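Local coordinates for protein cellulase (Uncultured bacterium, PDB 6XSO) that probably hydrolyses internal beta-1,4 bonds of cellulose and related plant polysaccharides such as xylan, as a broad-specificity endoglucanase of glycoside hydrolase family 5, at residues Asp40-Thr45 with Trp85-Asp90. Numbering follows the deposited sequence.
Sequences DANDAT and WYQEMD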
# COMPACT_ATOMS: atom_id res chain seq x y z
N ASP A 40 9.78 1.36 -5.86
CA ASP A 40 9.04 2.62 -5.98
C ASP A 40 9.94 3.83 -6.21
O ASP A 40 9.43 4.90 -6.54
CB ASP A 40 8.18 2.85 -4.72
CG ASP A 40 8.93 2.55 -3.38
OD1 ASP A 40 9.69 1.56 -3.29
OD2 ASP A 40 8.72 3.32 -2.41
N ALA A 41 11.25 3.69 -6.05
CA ALA A 41 12.13 4.83 -6.25
C ALA A 41 12.05 5.32 -7.69
O ALA A 41 11.85 4.55 -8.63
CB ALA A 41 13.58 4.44 -5.94
N ASN A 42 12.22 6.63 -7.86
CA ASN A 42 12.12 7.24 -9.18
C ASN A 42 12.82 8.59 -9.15
O ASN A 42 12.93 9.22 -8.10
CB ASN A 42 10.65 7.38 -9.62
CG ASN A 42 9.89 8.42 -8.82
OD1 ASN A 42 9.66 9.53 -9.32
ND2 ASN A 42 9.48 8.07 -7.61
N ASP A 43 13.28 9.02 -10.32
CA ASP A 43 13.89 10.33 -10.49
C ASP A 43 13.53 10.82 -11.88
O ASP A 43 14.07 10.33 -12.87
CB ASP A 43 15.40 10.23 -10.32
CG ASP A 43 16.10 11.56 -10.43
OD1 ASP A 43 15.48 12.53 -10.92
OD2 ASP A 43 17.29 11.63 -10.05
N ALA A 44 12.59 11.77 -11.96
CA ALA A 44 12.08 12.18 -13.26
C ALA A 44 13.15 12.83 -14.14
O ALA A 44 12.94 12.96 -15.35
CB ALA A 44 10.91 13.15 -13.08
N THR A 45 14.28 13.25 -13.56
CA THR A 45 15.34 13.88 -14.34
C THR A 45 16.24 12.87 -15.02
O THR A 45 17.15 13.27 -15.76
CB THR A 45 16.22 14.79 -13.46
OG1 THR A 45 17.05 13.99 -12.60
CG2 THR A 45 15.36 15.73 -12.63
N TRP A 85 6.00 2.75 -11.88
CA TRP A 85 6.06 2.17 -13.22
C TRP A 85 6.41 3.14 -14.34
O TRP A 85 6.86 2.68 -15.39
CB TRP A 85 4.73 1.47 -13.56
CG TRP A 85 4.36 0.40 -12.59
CD1 TRP A 85 3.65 0.56 -11.44
CD2 TRP A 85 4.68 -1.00 -12.67
NE1 TRP A 85 3.52 -0.65 -10.78
CE2 TRP A 85 4.14 -1.63 -11.53
CE3 TRP A 85 5.37 -1.79 -13.60
CZ2 TRP A 85 4.23 -2.99 -11.30
CZ3 TRP A 85 5.49 -3.15 -13.36
CH2 TRP A 85 4.94 -3.73 -12.20
N TYR A 86 6.25 4.45 -14.14
CA TYR A 86 6.24 5.36 -15.28
C TYR A 86 7.59 5.45 -15.99
O TYR A 86 7.63 5.75 -17.20
CB TYR A 86 5.75 6.76 -14.87
CG TYR A 86 6.73 7.62 -14.08
CD1 TYR A 86 7.55 8.55 -14.73
CD2 TYR A 86 6.80 7.54 -12.70
CE1 TYR A 86 8.43 9.35 -14.01
CE2 TYR A 86 7.68 8.33 -11.98
CZ TYR A 86 8.48 9.24 -12.64
OH TYR A 86 9.36 10.04 -11.94
N GLN A 87 8.70 5.23 -15.28
CA GLN A 87 10.01 5.23 -15.92
C GLN A 87 10.33 3.89 -16.57
O GLN A 87 11.45 3.70 -17.06
CB GLN A 87 11.10 5.62 -14.93
CG GLN A 87 10.80 6.93 -14.20
CD GLN A 87 12.01 7.56 -13.55
OE1 GLN A 87 12.29 7.30 -12.38
NE2 GLN A 87 12.76 8.36 -14.32
N GLU A 88 9.36 2.97 -16.56
CA GLU A 88 9.52 1.64 -17.13
C GLU A 88 8.48 1.37 -18.22
O GLU A 88 8.32 0.22 -18.64
CB GLU A 88 9.45 0.58 -16.02
CG GLU A 88 10.50 0.74 -14.92
CD GLU A 88 11.95 0.56 -15.38
OE1 GLU A 88 12.21 0.05 -16.50
OE2 GLU A 88 12.86 0.92 -14.61
N MET A 89 7.80 2.41 -18.70
CA MET A 89 6.73 2.30 -19.67
C MET A 89 7.11 3.09 -20.92
O MET A 89 7.67 4.18 -20.82
CB MET A 89 5.44 2.91 -19.11
CG MET A 89 4.84 2.12 -17.96
SD MET A 89 3.62 3.01 -16.97
CE MET A 89 2.31 3.22 -18.17
N ASP A 90 6.82 2.53 -22.08
CA ASP A 90 7.08 3.20 -23.35
C ASP A 90 5.92 4.14 -23.68
O ASP A 90 5.00 4.35 -22.88
CB ASP A 90 7.45 2.17 -24.42
CG ASP A 90 6.24 1.41 -24.97
OD1 ASP A 90 5.09 1.68 -24.57
OD2 ASP A 90 6.48 0.52 -25.84
O HOH W 1 11.64 4.81 -11.49
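The side chain of Q87 lies against the backbone of N42 and D43 and pairs its terminal amide with the peptide groups there. The contact joins two loops of the TIM barrel, those after strands 31-34 and 78-81, the first and second of the eight. Q87 OE1 accepts from D43 N at 2.9 Å, and Q87 NE2 donates to D43 O at 2.8 Å. The second bond is bent (139° at the hydrogen), and NE2 stands well above the plane of the D43 carbonyl. Both bonds fix the rotation of the amide. A water donates to Q87 OE1 and to A41 O. A leucine in place of Q87 would probably leave D43 N and D43 O without these partners and the water without one of its acceptors. The Y86 ring has Q87 CG over one face, near the rim. With Y86 CG set between its own backbone N and carbonyl carbon (chi1 75°), the hydroxyl comes to N42, whose amide is turned 70° from the ring. A44 CB also touches Y86 OH, at 3.7 Å. D43 OD1 accepts from T45 N in an Asx turn. Y86 OH donates to N42 OD1 at 2.7 Å, with OD1 at the ring edge.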